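Local coordinates for protein peroxisomal catalase A (Saccharomyces cerevisiae, PDB 1A4E) that probably breaks down hydrogen peroxide made by peroxisomal oxidases into water and oxygen, using a heme cofactor in a homotetramer, at residues T73-S78 against V262-M267; G383-Y388 against K393-I398. All coordinates share one frame; numbering follows the deposited sequence.

Interaction 1: residues T73-S78 against V262-M267; sequences TDICGS and VYIQTM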
ATOM      1  N   THR B  73     -42.753 -11.254  -8.161  1.00 27.16           N
ATOM      2  CA  THR B  73     -42.134 -11.590  -9.445  1.00 29.95           C
ATOM      3  C   THR B  73     -42.639 -10.754 -10.633  1.00 31.77           C
ATOM      4  O   THR B  73     -42.019 -10.705 -11.697  1.00 32.86           O
ATOM      5  CB  THR B  73     -42.334 -13.092  -9.746  1.00 30.33           C
ATOM      6  OG1 THR B  73     -43.730 -13.353  -9.777  1.00 27.77           O
ATOM      7  CG2 THR B  73     -41.598 -13.958  -8.727  1.00 24.35           C
ATOM      8  N   ASP B  74     -43.766 -10.057 -10.444  1.00 31.33           N
ATOM      9  CA  ASP B  74     -44.310  -9.117 -11.423  1.00 31.25           C
ATOM     10  C   ASP B  74     -43.574  -7.781 -11.380  1.00 30.40           C
ATOM     11  O   ASP B  74     -43.627  -6.994 -12.324  1.00 31.49           O
ATOM     12  CB  ASP B  74     -45.808  -8.881 -11.156  1.00 31.37           C
ATOM     13  CG  ASP B  74     -46.159  -8.429  -9.740  1.00 32.93           C
ATOM     14  OD1 ASP B  74     -45.921  -9.185  -8.797  1.00 34.77           O
ATOM     15  OD2 ASP B  74     -46.659  -7.322  -9.585  1.00 31.70           O
ATOM     16  N   ILE B  75     -42.895  -7.497 -10.265  1.00 28.25           N
ATOM     17  CA  ILE B  75     -42.097  -6.283 -10.146  1.00 28.78           C
ATOM     18  C   ILE B  75     -40.615  -6.570 -10.443  1.00 29.02           C
ATOM     19  O   ILE B  75     -39.970  -5.844 -11.197  1.00 28.22           O
ATOM     20  CB  ILE B  75     -42.263  -5.692  -8.710  1.00 26.81           C
ATOM     21  CG1 ILE B  75     -43.736  -5.443  -8.378  1.00 23.87           C
ATOM     22  CG2 ILE B  75     -41.459  -4.398  -8.612  1.00 21.19           C
ATOM     23  CD1 ILE B  75     -44.486  -4.416  -9.261  1.00 21.84           C
ATOM     24  N   CYS B  76     -40.047  -7.646  -9.890  1.00 29.58           N
ATOM     25  CA  CYS B  76     -38.627  -7.935 -10.024  1.00 29.10           C
ATOM     26  C   CYS B  76     -38.366  -9.385 -10.354  1.00 28.27           C
ATOM     27  O   CYS B  76     -38.822 -10.280  -9.645  1.00 27.51           O
ATOM     28  CB  CYS B  76     -37.922  -7.591  -8.727  1.00 32.51           C
ATOM     29  SG  CYS B  76     -36.129  -7.708  -8.884  1.00 31.20           S
ATOM     30  N   GLY B  77     -37.599  -9.600 -11.426  1.00 28.99           N
ATOM     31  CA  GLY B  77     -37.265 -10.932 -11.902  1.00 28.06           C
ATOM     32  C   GLY B  77     -36.015 -11.548 -11.275  1.00 29.89           C
ATOM     33  O   GLY B  77     -35.611 -12.618 -11.729  1.00 30.29           O
ATOM     34  N   SER B  78     -35.373 -10.930 -10.259  1.00 27.50           N
ATOM     35  CA  SER B  78     -34.183 -11.479  -9.610  1.00 26.90           C
ATOM     36  C   SER B  78     -34.461 -12.829  -8.971  1.00 28.44           C
ATOM     37  O   SER B  78     -35.501 -13.027  -8.337  1.00 30.64           O
ATOM     38  CB  SER B  78     -33.671 -10.552  -8.519  1.00 24.26           C
ATOM     39  OG  SER B  78     -33.397  -9.275  -9.066  1.00 26.78           O
ATOM     40  N   VAL B 262     -39.506  -6.570   5.070  1.00 23.91           N
ATOM     41  CA  VAL B 262     -39.142  -5.780   3.910  1.00 24.05           C
ATOM     42  C   VAL B 262     -40.374  -5.465   3.067  1.00 26.45           C
ATOM     43  O   VAL B 262     -41.162  -6.341   2.719  1.00 28.30           O
ATOM     44  CB  VAL B 262     -38.094  -6.569   3.081  1.00 22.57           C
ATOM     45  CG1 VAL B 262     -37.629  -5.745   1.891  1.00 20.26           C
ATOM     46  CG2 VAL B 262     -36.896  -6.901   3.948  1.00 23.14           C
ATOM     47  N   TYR B 263     -40.542  -4.193   2.720  1.00 26.83           N
ATOM     48  CA  TYR B 263     -41.640  -3.709   1.895  1.00 28.84           C
ATOM     49  C   TYR B 263     -41.072  -2.845   0.787  1.00 29.51           C
ATOM     50  O   TYR B 263     -39.936  -2.388   0.881  1.00 30.59           O
ATOM     51  CB  TYR B 263     -42.618  -2.802   2.634  1.00 27.22           C
ATOM     52  CG  TYR B 263     -43.302  -3.388   3.851  1.00 28.08           C
ATOM     53  CD1 TYR B 263     -42.710  -3.258   5.114  1.00 26.98           C
ATOM     54  CD2 TYR B 263     -44.527  -4.041   3.709  1.00 29.11           C
ATOM     55  CE1 TYR B 263     -43.343  -3.792   6.235  1.00 29.76           C
ATOM     56  CE2 TYR B 263     -45.164  -4.578   4.829  1.00 32.53           C
ATOM     57  CZ  TYR B 263     -44.562  -4.453   6.082  1.00 31.10           C
ATOM     58  OH  TYR B 263     -45.178  -5.004   7.182  1.00 32.12           O
ATOM     59  N   ILE B 264     -41.849  -2.622  -0.279  1.00 29.24           N
ATOM     60  CA  ILE B 264     -41.461  -1.696  -1.328  1.00 30.92           C
ATOM     61  C   ILE B 264     -42.635  -0.799  -1.713  1.00 33.20           C
ATOM     62  O   ILE B 264     -43.803  -1.119  -1.490  1.00 34.18           O
ATOM     63  CB  ILE B 264     -40.973  -2.412  -2.629  1.00 30.49           C
ATOM     64  CG1 ILE B 264     -42.039  -3.352  -3.184  1.00 28.55           C
ATOM     65  CG2 ILE B 264     -39.663  -3.135  -2.323  1.00 29.67           C
ATOM     66  CD1 ILE B 264     -41.686  -3.920  -4.570  1.00 27.80           C
ATOM     67  N   GLN B 265     -42.300   0.368  -2.268  1.00 32.58           N
ATOM     68  CA  GLN B 265     -43.256   1.278  -2.875  1.00 30.55           C
ATOM     69  C   GLN B 265     -42.887   1.267  -4.345  1.00 30.61           C
ATOM     70  O   GLN B 265     -41.717   1.424  -4.700  1.00 31.67           O
ATOM     71  CB  GLN B 265     -43.106   2.698  -2.391  1.00 28.63           C
ATOM     72  CG  GLN B 265     -43.593   2.964  -0.988  1.00 29.50           C
ATOM     73  CD  GLN B 265     -43.256   4.387  -0.581  1.00 31.23           C
ATOM     74  OE1 GLN B 265     -42.081   4.727  -0.500  1.00 32.06           O
ATOM     75  NE2 GLN B 265     -44.233   5.266  -0.334  1.00 27.64           N
ATOM     76  N   THR B 266     -43.859   1.017  -5.221  1.00 28.08           N
ATOM     77  CA  THR B 266     -43.600   1.046  -6.642  1.00 27.94           C
ATOM     78  C   THR B 266     -44.317   2.212  -7.297  1.00 27.64           C
ATOM     79  O   THR B 266     -45.246   2.802  -6.745  1.00 30.01           O
ATOM     80  CB  THR B 266     -44.030  -0.271  -7.296  1.00 25.08           C
ATOM     81  OG1 THR B 266     -45.384  -0.515  -6.962  1.00 31.08           O
ATOM     82  CG2 THR B 266     -43.158  -1.413  -6.839  1.00 25.11           C
ATOM     83  N   MET B 267     -43.854   2.524  -8.505  1.00 28.33           N
ATOM     84  CA  MET B 267     -44.315   3.679  -9.249  1.00 27.26           C
ATOM     85  C   MET B 267     -43.916   3.520 -10.704  1.00 29.00           C
ATOM     86  O   MET B 267     -42.819   3.052 -10.996  1.00 29.62           O
ATOM     87  CB  MET B 267     -43.660   4.916  -8.653  1.00 28.44           C
ATOM     88  CG  MET B 267     -44.157   6.197  -9.230  1.00 25.74           C
ATOM     89  SD  MET B 267     -43.211   7.621  -8.682  1.00 30.55           S
ATOM     90  CE  MET B 267     -43.781   7.713  -7.015  1.00 26.24           C
TER
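The loop 73-78 comes up to the strand 262-267 with its backbone well clear of it, CA of Ile75 standing 8.3 Å from CA of Thr266, so side chains alone bridge the gap. Ile75, at the end of a short turn with helical backbone angles, points at the strand and meets two residues on one of its faces, Ile264 and Thr266, which the alternation of a beta strand turns to the same side. Its CG2 lies 3.9 Å from CG2 of Thr266, the two side chains reaching for each other tip to tip, while its CD1 comes to 4.1 Å from the same methyl. Thr266 can offer that methyl because CG2 stands anti to its carbonyl carbon while OG1 takes the place between N and C (chi1 54°). Ile264 instead runs past Ile75 in the opposite direction, its CD1 4.1 Å from CG2 of Ile75. Branched residues suit both partners: they favour extended backbone and put methyls close to the sheet. The interface is small and wholly apolar, about 101 Å² in all. Around it, His213 of strand 212-221 and Arg294 of strand 294-303 also touch Ile75, and Trp205 of strand 203-206 packs on Ile264. The loop, which joins strands 59-68 and 87-95, thus rests on the antiparallel catalase barrel where strand 259-267 runs between strands 212-221 and 294-303.

Interaction 2: residues G383-Y388 against K393-I398; sequences GSEPTY and KSYTYI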
ATOM      1  N   GLY B 383      -5.470 -20.458 -12.604  1.00 28.84           N
ATOM      2  CA  GLY B 383      -4.449 -21.336 -13.150  1.00 28.53           C
ATOM      3  C   GLY B 383      -3.957 -20.894 -14.520  1.00 30.95           C
ATOM      4  O   GLY B 383      -3.710 -19.714 -14.788  1.00 30.58           O
ATOM      5  N   SER B 384      -3.878 -21.886 -15.403  1.00 29.28           N
ATOM      6  CA  SER B 384      -3.409 -21.648 -16.756  1.00 31.02           C
ATOM      7  C   SER B 384      -4.446 -21.127 -17.739  1.00 29.43           C
ATOM      8  O   SER B 384      -4.138 -21.010 -18.929  1.00 30.07           O
ATOM      9  CB  SER B 384      -2.790 -22.940 -17.283  1.00 31.35           C
ATOM     10  OG  SER B 384      -3.714 -24.017 -17.219  1.00 38.38           O
ATOM     11  N   GLU B 385      -5.664 -20.798 -17.266  1.00 28.73           N
ATOM     12  CA  GLU B 385      -6.721 -20.200 -18.087  1.00 29.33           C
ATOM     13  C   GLU B 385      -6.212 -19.005 -18.872  1.00 30.89           C
ATOM     14  O   GLU B 385      -5.518 -18.165 -18.292  1.00 32.52           O
ATOM     15  CB  GLU B 385      -7.883 -19.663 -17.271  1.00 30.78           C
ATOM     16  CG  GLU B 385      -8.940 -20.662 -16.876  1.00 31.62           C
ATOM     17  CD  GLU B 385      -9.774 -21.206 -18.022  1.00 35.99           C
ATOM     18  OE1 GLU B 385     -10.239 -20.431 -18.859  1.00 30.28           O
ATOM     19  OE2 GLU B 385      -9.965 -22.420 -18.058  1.00 36.60           O
ATOM     20  N   PRO B 386      -6.487 -18.890 -20.179  1.00 30.27           N
ATOM     21  CA  PRO B 386      -6.189 -17.703 -20.972  1.00 27.72           C
ATOM     22  C   PRO B 386      -6.630 -16.385 -20.342  1.00 27.80           C
ATOM     23  O   PRO B 386      -7.660 -16.260 -19.679  1.00 26.39           O
ATOM     24  CB  PRO B 386      -6.855 -17.998 -22.296  1.00 26.48           C
ATOM     25  CG  PRO B 386      -6.613 -19.478 -22.423  1.00 26.26           C
ATOM     26  CD  PRO B 386      -6.963 -19.977 -21.031  1.00 26.02           C
ATOM     27  N   THR B 387      -5.795 -15.376 -20.540  1.00 26.49           N
ATOM     28  CA  THR B 387      -6.065 -14.050 -20.012  1.00 27.34           C
ATOM     29  C   THR B 387      -6.935 -13.198 -20.937  1.00 27.32           C
ATOM     30  O   THR B 387      -6.949 -11.970 -20.882  1.00 27.83           O
ATOM     31  CB  THR B 387      -4.712 -13.390 -19.744  1.00 26.26           C
ATOM     32  OG1 THR B 387      -3.965 -13.568 -20.943  1.00 27.45           O
ATOM     33  CG2 THR B 387      -4.002 -13.947 -18.523  1.00 24.85           C
ATOM     34  N   TYR B 388      -7.680 -13.876 -21.804  1.00 25.94           N
ATOM     35  CA  TYR B 388      -8.569 -13.254 -22.766  1.00 28.40           C
ATOM     36  C   TYR B 388      -9.559 -14.333 -23.199  1.00 30.54           C
ATOM     37  O   TYR B 388      -9.491 -15.485 -22.750  1.00 31.32           O
ATOM     38  CB  TYR B 388      -7.751 -12.733 -23.971  1.00 26.82           C
ATOM     39  CG  TYR B 388      -7.212 -13.818 -24.906  1.00 26.27           C
ATOM     40  CD1 TYR B 388      -6.276 -14.750 -24.456  1.00 24.14           C
ATOM     41  CD2 TYR B 388      -7.683 -13.882 -26.221  1.00 26.05           C
ATOM     42  CE1 TYR B 388      -5.819 -15.745 -25.310  1.00 24.72           C
ATOM     43  CE2 TYR B 388      -7.231 -14.876 -27.083  1.00 23.67           C
ATOM     44  CZ  TYR B 388      -6.303 -15.801 -26.616  1.00 28.44           C
ATOM     45  OH  TYR B 388      -5.858 -16.801 -27.451  1.00 29.54           O
ATOM     46  N   LYS B 393     -11.180 -22.136 -26.352  1.00 42.41           N
ATOM     47  CA  LYS B 393     -11.808 -22.320 -25.051  1.00 41.94           C
ATOM     48  C   LYS B 393     -13.277 -21.919 -25.129  1.00 40.76           C
ATOM     49  O   LYS B 393     -13.711 -21.246 -26.065  1.00 39.43           O
ATOM     50  CB  LYS B 393     -11.090 -21.460 -24.006  1.00 44.02           C
ATOM     51  CG  LYS B 393      -9.616 -21.817 -23.809  1.00 45.82           C
ATOM     52  CD  LYS B 393      -9.433 -23.109 -23.027  1.00 48.92           C
ATOM     53  CE  LYS B 393      -9.645 -22.839 -21.545  1.00 52.07           C
ATOM     54  NZ  LYS B 393      -9.647 -24.067 -20.773  1.00 53.53           N
ATOM     55  N   SER B 394     -14.066 -22.333 -24.134  1.00 41.58           N
ATOM     56  CA  SER B 394     -15.494 -22.040 -24.101  1.00 42.94           C
ATOM     57  C   SER B 394     -15.875 -21.055 -22.997  1.00 41.07           C
ATOM     58  O   SER B 394     -15.301 -21.094 -21.913  1.00 39.86           O
ATOM     59  CB  SER B 394     -16.248 -23.340 -23.907  1.00 45.32           C
ATOM     60  OG  SER B 394     -17.635 -23.106 -24.070  1.00 54.27           O
ATOM     61  N   TYR B 395     -16.814 -20.129 -23.252  1.00 40.22           N
ATOM     62  CA  TYR B 395     -17.256 -19.134 -22.268  1.00 39.26           C
ATOM     63  C   TYR B 395     -18.767 -18.961 -22.337  1.00 40.93           C
ATOM     64  O   TYR B 395     -19.332 -18.785 -23.418  1.00 42.39           O
ATOM     65  CB  TYR B 395     -16.613 -17.757 -22.518  1.00 33.49           C
ATOM     66  CG  TYR B 395     -15.094 -17.825 -22.568  1.00 34.57           C
ATOM     67  CD1 TYR B 395     -14.345 -17.895 -21.386  1.00 32.31           C
ATOM     68  CD2 TYR B 395     -14.455 -17.888 -23.807  1.00 31.69           C
ATOM     69  CE1 TYR B 395     -12.956 -18.033 -21.451  1.00 31.63           C
ATOM     70  CE2 TYR B 395     -13.069 -18.025 -23.871  1.00 33.29           C
ATOM     71  CZ  TYR B 395     -12.328 -18.095 -22.693  1.00 33.54           C
ATOM     72  OH  TYR B 395     -10.957 -18.227 -22.764  1.00 32.78           O
ATOM     73  N   THR B 396     -19.437 -19.011 -21.179  1.00 39.93           N
ATOM     74  CA  THR B 396     -20.886 -18.867 -21.117  1.00 37.79           C
ATOM     75  C   THR B 396     -21.306 -17.495 -20.613  1.00 39.03           C
ATOM     76  O   THR B 396     -20.903 -17.036 -19.544  1.00 36.75           O
ATOM     77  CB  THR B 396     -21.479 -19.942 -20.198  1.00 37.95           C
ATOM     78  OG1 THR B 396     -20.941 -21.185 -20.628  1.00 39.61           O
ATOM     79  CG2 THR B 396     -23.000 -20.001 -20.257  1.00 35.96           C
ATOM     80  N   TYR B 397     -22.100 -16.815 -21.439  1.00 40.85           N
ATOM     81  CA  TYR B 397     -22.672 -15.525 -21.085  1.00 41.22           C
ATOM     82  C   TYR B 397     -24.167 -15.750 -20.988  1.00 40.60           C
ATOM     83  O   TYR B 397     -24.822 -16.004 -22.002  1.00 43.17           O
ATOM     84  CB  TYR B 397     -22.354 -14.478 -22.158  1.00 40.47           C
ATOM     85  CG  TYR B 397     -20.886 -14.101 -22.150  1.00 39.74           C
ATOM     86  CD1 TYR B 397     -19.963 -14.825 -22.908  1.00 40.98           C
ATOM     87  CD2 TYR B 397     -20.462 -13.051 -21.340  1.00 42.16           C
ATOM     88  CE1 TYR B 397     -18.608 -14.489 -22.863  1.00 40.54           C
ATOM     89  CE2 TYR B 397     -19.113 -12.709 -21.289  1.00 44.10           C
ATOM     90  CZ  TYR B 397     -18.200 -13.432 -22.057  1.00 44.62           C
ATOM     91  OH  TYR B 397     -16.864 -13.097 -22.005  1.00 50.39           O
ATOM     92  N   ILE B 398     -24.697 -15.732 -19.759  1.00 38.04           N
ATOM     93  CA  ILE B 398     -26.116 -15.973 -19.565  1.00 37.11           C
ATOM     94  C   ILE B 398     -26.927 -14.686 -19.632  1.00 37.33           C
ATOM     95  O   ILE B 398     -26.369 -13.586 -19.572  1.00 35.43           O
ATOM     96  CB  ILE B 398     -26.384 -16.699 -18.200  1.00 35.88           C
ATOM     97  CG1 ILE B 398     -26.054 -15.848 -17.000  1.00 33.76           C
ATOM     98  CG2 ILE B 398     -25.543 -17.966 -18.175  1.00 34.54           C
ATOM     99  CD1 ILE B 398     -26.583 -16.483 -15.699  1.00 39.15           C
TER
HETATM  100  O   HOH W   1      -9.836 -18.072 -20.261  1.00 35.08           O
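Water 1 is gripped by three groups of the two segments: it donates to OE1 of Glu385 at 2.8 Å and to the backbone O of Pro386 at 2.9 Å, and accepts from OH of Tyr395 at 2.7 Å. The water lies in the plane of the Tyr395 ring, at its edge, and through it the hydroxyl is tied to both Glu385 and the backbone of Pro386. The same hydroxyl is also bonded to the backbone N of Ala390, in the short connection between the two segments. The other carboxylate oxygen of Glu385, OE2, forms a salt bridge with NZ of Lys393 at 3.2 Å, the ammonium coming from above the carboxylate plane, 38° out of it. Lys393 gets there by folding back, bent at chi2 (-75°) and chi3 (-78°), which lays its aliphatic part across the Pro386 ring at about a right angle, with CE 4.0 Å from CD of the proline. A long, flexible lysine suits this place: its methylenes pack on the proline while the ammonium group reaches the carboxylate.

Both segments belong to the wrapping region of catalases, the long irregular connection between helix 332-348 and strand 411-418. The N-terminal part of the second subunit runs along it, Val2, Asp5, Arg6, Pro15 and Pro19 of that subunit lying against this contact, consistent with the arm exchange known in catalase tetramers. Arg6 of the second subunit makes a further salt bridge to OE2 of Glu385, so this one carboxylate oxygen faces two cations; an alanine here would probably leave Lys393 and the neighbouring subunit's Arg6 without their shared counter-charge, and the water without one acceptor. Pro386, its phi fixed by the ring, suits the extended, polyproline-II-like backbone here. Tyr388 OH bonds to Asp165 of the third subunit.

Overall arrangement
Interaction 1 closes along the chain before interaction 2 opens. Their centres are 34 Å apart and their nearest atoms about 11 Å, so they do not touch. Interaction 1 belongs to the antiparallel barrel, laying the connection between strands 59-68 and 87-95 against strand 259-267 within a single subunit. Interaction 2 lies farther from the chain's centre, in the irregular connection between helix 332-348 and strand 411-418, and two other subunits meet it. The first therefore joins parts of the barrel of one subunit, the second lies where subunits of the homotetramer come together; neither lies at the heme or the catalytic residues.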